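Local atomic coordinates of 3-oxoacyl-[acyl-carrier-protein] synthase 2 (PDB entry 4JGA), a protein that probably catalyses the condensation of an acyl group with malonyl-acyl-carrier-protein, the chain-lengthening step of fatty acid synthesis, as a beta-ketoacyl synthase of the thiolase superfamily. Residues M91-F94 with I95-V99; A184-T187 with G188-I192; G366-G369 with S370-I374. All coordinates share one frame; numbering follows the deposited sequence.

Interaction 1 (M91-F94 with I95-V99); sequences MDKF and IHYGV
The carbonyl oxygen of D92 is gripped by two backbone N-H groups at the first turn of helix 93-109. I95 N lies 2.8 Å from D92 O and approaches from above the carbonyl plane. H96 N is farther, 3.3 Å from D92 O, but lies in that plane on a lone pair. D92 is the N-cap of this helix. Its OD2 accepts from F94 N at 3.0 Å, in a nearly straight bond (176°), while OD1 is held by the backbone N of M135. Both carboxylate oxygens are therefore taken up, which fixes the rotation of the group.

I95 fills the apolar side. Its CG1 lies over one face of the F94 ring, 3.4 Å from F94 CZ, as a CH-pi contact. The F94 ring can lie alongside I95 because its CG sits between the backbone N and the carbonyl carbon (chi1 87°). The M91 chain curls round and brings CE 3.6 Å from I95 CD1. L167 of helix 163-172 packs on both residues, and M292 of the second subunit touches M91.

The polar side carries K93, H96 and Y97. K93 CA stands over the H96 ring. The K93 chain runs alongside Y97, with CE beside the hydroxyl. One water joins them, 3.1 Å from K93 NZ and 2.8 Å from Y97 OH.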
loop_
_atom_site.group_PDB
_atom_site.type_symbol
_atom_site.label_atom_id
_atom_site.label_comp_id
_atom_site.label_asym_id
_atom_site.label_seq_id
_atom_site.Cartn_x
_atom_site.Cartn_y
_atom_site.Cartn_z
ATOM N N MET A 91 16.473 -5.909 8.261
ATOM C CA MET A 91 15.316 -5.167 7.777
ATOM C C MET A 91 15.365 -3.719 8.245
ATOM O O MET A 91 16.060 -3.398 9.206
ATOM C CB MET A 91 14.025 -5.830 8.275
ATOM C CG MET A 91 13.933 -7.348 8.018
ATOM S SD MET A 91 14.080 -7.847 6.292
ATOM C CE MET A 91 12.479 -7.507 5.711
ATOM N N ASP A 92 14.650 -2.840 7.540
ATOM C CA ASP A 92 14.506 -1.462 7.964
ATOM C C ASP A 92 13.794 -1.404 9.334
ATOM O O ASP A 92 12.955 -2.254 9.668
ATOM C CB ASP A 92 13.708 -0.653 6.947
ATOM C CG ASP A 92 13.782 0.843 7.202
ATOM O OD1 ASP A 92 14.809 1.450 6.775
ATOM O OD2 ASP A 92 12.864 1.398 7.875
ATOM N N LYS A 93 14.133 -0.390 10.104
ATOM C CA LYS A 93 13.514 -0.159 11.401
ATOM C C LYS A 93 12.002 -0.067 11.392
ATOM O O LYS A 93 11.399 -0.444 12.376
ATOM C CB LYS A 93 14.073 1.104 12.052
ATOM C CG LYS A 93 15.423 0.848 12.671
ATOM C CD LYS A 93 16.262 2.099 12.726
ATOM C CE LYS A 93 15.770 3.078 13.748
ATOM N NZ LYS A 93 16.812 3.134 14.800
ATOM N N PHE A 94 11.378 0.412 10.305
ATOM C CA PHE A 94 9.910 0.408 10.276
ATOM C C PHE A 94 9.413 -1.011 10.464
ATOM O O PHE A 94 8.424 -1.221 11.145
ATOM C CB PHE A 94 9.274 1.098 9.056
ATOM C CG PHE A 94 9.090 0.208 7.853
ATOM C CD1 PHE A 94 10.119 0.044 6.937
ATOM C CD2 PHE A 94 7.882 -0.436 7.619
ATOM C CE1 PHE A 94 9.975 -0.779 5.837
ATOM C CE2 PHE A 94 7.737 -1.264 6.536
ATOM C CZ PHE A 94 8.776 -1.425 5.631
ATOM N N ILE A 95 10.142 -1.983 9.936
ATOM C CA ILE A 95 9.776 -3.387 10.085
ATOM C C ILE A 95 10.047 -3.866 11.534
ATOM O O ILE A 95 9.243 -4.609 12.094
ATOM C CB ILE A 95 10.466 -4.274 9.032
ATOM C CG1 ILE A 95 9.853 -3.955 7.661
ATOM C CG2 ILE A 95 10.310 -5.739 9.398
ATOM C CD1 ILE A 95 10.602 -4.499 6.458
ATOM N N HIS A 96 11.141 -3.408 12.144
ATOM C CA HIS A 96 11.428 -3.762 13.518
ATOM C C HIS A 96 10.268 -3.281 14.410
ATOM O O HIS A 96 9.778 -4.031 15.232
ATOM C CB HIS A 96 12.688 -3.117 14.049
ATOM C CG HIS A 96 13.946 -3.470 13.314
ATOM N ND1 HIS A 96 15.144 -2.846 13.591
ATOM C CD2 HIS A 96 14.185 -4.301 12.280
ATOM C CE1 HIS A 96 16.082 -3.322 12.790
ATOM N NE2 HIS A 96 15.524 -4.197 11.980
ATOM N N TYR A 97 9.869 -2.031 14.251
ATOM C CA TYR A 97 8.818 -1.473 15.071
ATOM C C TYR A 97 7.484 -2.197 14.820
ATOM O O TYR A 97 6.760 -2.512 15.758
ATOM C CB TYR A 97 8.639 0.018 14.808
ATOM C CG TYR A 97 9.848 0.884 15.072
ATOM C CD1 TYR A 97 10.857 0.506 15.979
ATOM C CD2 TYR A 97 9.991 2.103 14.418
ATOM C CE1 TYR A 97 11.951 1.333 16.225
ATOM C CE2 TYR A 97 11.072 2.931 14.668
ATOM C CZ TYR A 97 12.057 2.542 15.545
ATOM O OH TYR A 97 13.105 3.392 15.760
ATOM N N GLY A 98 7.190 -2.458 13.554
ATOM C CA GLY A 98 5.957 -3.140 13.126
ATOM C C GLY A 98 5.880 -4.551 13.701
ATOM O O GLY A 98 4.855 -4.951 14.227
ATOM N N VAL A 99 6.956 -5.295 13.605
ATOM C CA VAL A 99 6.979 -6.662 14.105
ATOM C C VAL A 99 6.830 -6.660 15.627
ATOM O O VAL A 99 6.121 -7.488 16.171
ATOM C CB VAL A 99 8.246 -7.402 13.667
ATOM C CG1 VAL A 99 8.333 -8.778 14.320
ATOM C CG2 VAL A 99 8.255 -7.589 12.149
HETATM O O HOH W 1 15.234 2.860 17.468
#

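Interaction 2 (A184-T187 with G188-I192)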
loop_
_atom_site.group_PDB
_atom_site.type_symbol
_atom_site.label_atom_id
_atom_site.label_comp_id
_atom_site.label_asym_id
_atom_site.label_seq_id
_atom_site.Cartn_x
_atom_site.Cartn_y
_atom_site.Cartn_z
ATOM N N ALA A 184 0.018 7.506 2.999
ATOM C CA ALA A 184 0.703 8.559 3.674
ATOM C C ALA A 184 0.282 8.638 5.149
ATOM O O ALA A 184 0.265 7.642 5.831
ATOM C CB ALA A 184 0.455 9.868 2.928
ATOM N N CYS A 185 -0.106 9.816 5.629
ATOM C CA CYS A 185 -0.478 9.993 7.029
ATOM C C CYS A 185 -1.827 9.387 7.438
ATOM O O CYS A 185 -2.189 9.420 8.629
ATOM C CB CYS A 185 -0.346 11.479 7.416
ATOM S SG CYS A 185 1.424 11.878 7.378
ATOM N N SER A 186 -2.550 8.799 6.492
ATOM C CA SER A 186 -3.776 8.088 6.812
ATOM C C SER A 186 -3.597 6.546 6.864
ATOM O O SER A 186 -4.547 5.791 7.190
ATOM C CB SER A 186 -4.837 8.399 5.778
ATOM O OG SER A 186 -5.205 9.764 5.739
ATOM N N THR A 187 -2.389 6.085 6.557
ATOM C CA THR A 187 -2.093 4.655 6.378
ATOM C C THR A 187 -2.678 3.734 7.459
ATOM O O THR A 187 -3.328 2.745 7.126
ATOM C CB THR A 187 -0.579 4.435 6.285
ATOM O OG1 THR A 187 -0.094 5.025 5.066
ATOM C CG2 THR A 187 -0.203 2.964 6.314
ATOM N N GLY A 188 -2.408 4.034 8.728
ATOM C CA GLY A 188 -2.760 3.149 9.824
ATOM C C GLY A 188 -4.251 3.012 10.002
ATOM O O GLY A 188 -4.743 1.955 10.418
ATOM N N ALA A 189 -4.966 4.068 9.643
ATOM C CA ALA A 189 -6.434 4.068 9.666
ATOM C C ALA A 189 -7.037 3.284 8.499
ATOM O O ALA A 189 -7.946 2.463 8.689
ATOM C CB ALA A 189 -6.960 5.482 9.677
ATOM N N HIS A 190 -6.544 3.530 7.280
ATOM C CA HIS A 190 -7.003 2.736 6.133
ATOM C C HIS A 190 -6.699 1.264 6.333
ATOM O O HIS A 190 -7.532 0.421 6.048
ATOM C CB HIS A 190 -6.368 3.172 4.834
ATOM C CG HIS A 190 -6.950 4.413 4.259
ATOM N ND1 HIS A 190 -6.232 5.576 4.178
ATOM C CD2 HIS A 190 -8.175 4.689 3.749
ATOM C CE1 HIS A 190 -6.974 6.511 3.621
ATOM N NE2 HIS A 190 -8.158 6.005 3.365
ATOM N N ALA A 191 -5.532 0.930 6.877
ATOM C CA ALA A 191 -5.205 -0.495 7.118
ATOM C C ALA A 191 -6.255 -1.177 8.000
ATOM O O ALA A 191 -6.738 -2.258 7.700
ATOM C CB ALA A 191 -3.827 -0.615 7.764
ATOM N N ILE A 192 -6.575 -0.531 9.117
ATOM C CA ILE A 192 -7.550 -1.054 10.079
ATOM C C ILE A 192 -8.951 -1.089 9.478
ATOM O O ILE A 192 -9.653 -2.091 9.589
ATOM C CB ILE A 192 -7.486 -0.248 11.390
ATOM C CG1 ILE A 192 -6.182 -0.589 12.117
ATOM C CG2 ILE A 192 -8.641 -0.604 12.310
ATOM C CD1 ILE A 192 -5.835 0.358 13.245
HETATM O O HOH W 2 -1.553 7.008 9.849
#
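The backbone of S186 and T187 meets that of A189, H190 and A191 in the first turn of helix 187-200. This is the N-terminal end of a buried helix of the thiolase-type fold. C185 precedes it, and H326 and H363 pack against that cysteine. This grouping is consistent with the Cys-His-His active site of beta-ketoacyl synthases.

The main-chain hydrogen bonds start at S186. Its carbonyl oxygen takes a bond from H190 N at 3.0 Å, almost straight at 171°. A189 N adds a weak bond to the same oxygen. One residue on, A191 N lies 2.9 Å from T187 O.

The hydroxyl and the backbone N-H of T187 hold the turn before the helix. T187 OG1 donates to A184 O at 2.8 Å, and T187 N donates to the same oxygen, so one carbonyl is held twice by one residue. OG1 also bonds with T183 N. With OG1 anti to its own carbonyl carbon (chi1 -67°), the hydroxyl turns back along the chain, while CG2 packs 3.4 Å from G188 N.

S186 and H190 also touch by van der Waals contact. S186 CB lies 3.5 Å from H190 ND1, beside the imidazole. The polar ends of both go elsewhere: S186 OG to T425 O, H190 ND1 to T183 OG1 and NE2 to S285 OG. Q179 of the second subunit also packs on H190.

A water makes the last link. It donates to C185 O at 2.8 Å and accepts from G188 N at 3.3 Å.

Interaction 3 (G366-G369 with S370-I374); sequences GAAG and SVEFI. With K (potassium ion), chain C.
A368 and E372 meet one turn apart at the start of helix 368-382, a buried helix of the thiolase-type fold, where E372 binds a potassium ion. E372 N donates to A368 O at 2.9 Å. The side chain of E372 then passes over that same carbonyl, with CD 3.1 Å from A368 O. Its CG is anti to the carbonyl carbon (chi1 -75°), and the chain is extended beyond CG. This lays the carboxylate back beside A368 and leaves OE2 3.7 Å from A368 CB. The two carboxylate oxygens have different partners. OE1 binds the potassium, and OE2 forms a salt bridge with K358. The lysine and the metal would together favour a charged carboxylate in this buried place. N324, A325, S417 and N418 also bind the ion.

The close packing continues round the turn. A367 O takes a bond from V371 N at 3.0 Å, nearly along the C=O axis, and a weak one from S370 N. V371 CG2 comes 3.2 Å from this oxygen. G369 O accepts from F373 N, which lies above the carbonyl plane. S370 OG lies 3.2 Å from A367 O and is hydrogen-bonded to G259 O of strand 257-265.

Looser contact is found where side chains diverge. A367 CB and V371 CG2 are 4.5 Å apart. The F373 ring leads away from 366-369 towards L429 and I431 of strand 425-432. The contrast lies within the core, for all the touching residues are buried. E372 OE1 lies 2.6 Å from the potassium.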
loop_
_atom_site.group_PDB
_atom_site.type_symbol
_atom_site.label_atom_id
_atom_site.label_comp_id
_atom_site.label_asym_id
_atom_site.label_seq_id
_atom_site.Cartn_x
_atom_site.Cartn_y
_atom_site.Cartn_z
ATOM N N GLY A 366 2.543 7.278 8.771
ATOM C CA GLY A 366 1.720 6.088 8.488
ATOM C C GLY A 366 1.309 5.278 9.725
ATOM O O GLY A 366 0.398 4.425 9.662
ATOM N N ALA A 367 2.008 5.474 10.835
ATOM C CA ALA A 367 1.652 4.765 12.066
ATOM C C ALA A 367 0.698 5.575 12.915
ATOM O O ALA A 367 0.138 5.056 13.899
ATOM C CB ALA A 367 2.904 4.409 12.883
ATOM N N ALA A 368 0.472 6.837 12.548
ATOM C CA ALA A 368 -0.347 7.693 13.393
ATOM C C ALA A 368 -1.739 7.147 13.599
ATOM O O ALA A 368 -2.257 7.101 14.717
ATOM C CB ALA A 368 -0.427 9.085 12.808
ATOM N N GLY A 369 -2.375 6.757 12.492
ATOM C CA GLY A 369 -3.766 6.361 12.544
ATOM C C GLY A 369 -4.017 5.121 13.365
ATOM O O GLY A 369 -5.097 4.981 13.956
ATOM N N SER A 370 -3.061 4.188 13.375
ATOM C CA SER A 370 -3.267 2.946 14.083
ATOM C C SER A 370 -2.914 3.076 15.560
ATOM O O SER A 370 -3.621 2.556 16.433
ATOM C CB SER A 370 -2.463 1.827 13.422
ATOM O OG SER A 370 -1.093 2.146 13.325
ATOM N N VAL A 371 -1.837 3.797 15.845
ATOM C CA VAL A 371 -1.531 4.195 17.203
ATOM C C VAL A 371 -2.733 4.922 17.841
ATOM O O VAL A 371 -3.134 4.659 18.984
ATOM C CB VAL A 371 -0.238 5.057 17.224
ATOM C CG1 VAL A 371 -0.024 5.697 18.572
ATOM C CG2 VAL A 371 0.984 4.189 16.913
ATOM N N GLU A 372 -3.309 5.862 17.105
ATOM C CA GLU A 372 -4.394 6.655 17.641
ATOM C C GLU A 372 -5.710 5.854 17.777
ATOM O O GLU A 372 -6.521 6.119 18.679
ATOM C CB GLU A 372 -4.578 7.889 16.775
ATOM C CG GLU A 372 -3.479 8.909 17.039
ATOM C CD GLU A 372 -3.204 9.857 15.874
ATOM O OE1 GLU A 372 -4.110 10.014 15.006
ATOM O OE2 GLU A 372 -2.085 10.458 15.851
ATOM N N PHE A 373 -5.906 4.894 16.887
ATOM C CA PHE A 373 -6.991 3.926 17.001
ATOM C C PHE A 373 -6.891 3.139 18.317
ATOM O O PHE A 373 -7.879 2.910 18.999
ATOM C CB PHE A 373 -6.966 2.976 15.805
ATOM C CG PHE A 373 -8.030 1.902 15.839
ATOM C CD1 PHE A 373 -7.786 0.695 16.447
ATOM C CD2 PHE A 373 -9.278 2.120 15.259
ATOM C CE1 PHE A 373 -8.744 -0.310 16.486
ATOM C CE2 PHE A 373 -10.243 1.127 15.287
ATOM C CZ PHE A 373 -9.981 -0.100 15.901
ATOM N N ILE A 374 -5.674 2.716 18.652
ATOM C CA ILE A 374 -5.415 2.058 19.926
ATOM C C ILE A 374 -5.714 2.968 21.127
ATOM O O ILE A 374 -6.418 2.551 22.079
ATOM C CB ILE A 374 -3.990 1.508 19.942
ATOM C CG1 ILE A 374 -3.897 0.338 18.946
ATOM C CG2 ILE A 374 -3.600 1.052 21.339
ATOM C CD1 ILE A 374 -2.497 -0.126 18.576
HETATM K K K C . -6.720 10.343 15.194
#

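How the interactions relate
From the N terminus the three contacts come in series, and none nests within or crosses another. Each closes only a single local turn at the start of a helix. Interaction 1 begins helix 93-109 and interaction 2 helix 187-200, both in the N-terminal half of the synthase. Interaction 3 begins helix 368-382 in the C-terminal half. Interaction 1 stands apart: its centre is about 17 Å from that of interaction 2 and about 16 Å from that of interaction 3. Interactions 2 and 3 touch, with centres about 7 Å apart. I192 CD1 packs 3.7 Å from S370 CB and reaches the F373 ring, while T187 CB meets G366 O. These contacts join the two halves near the chain's centre.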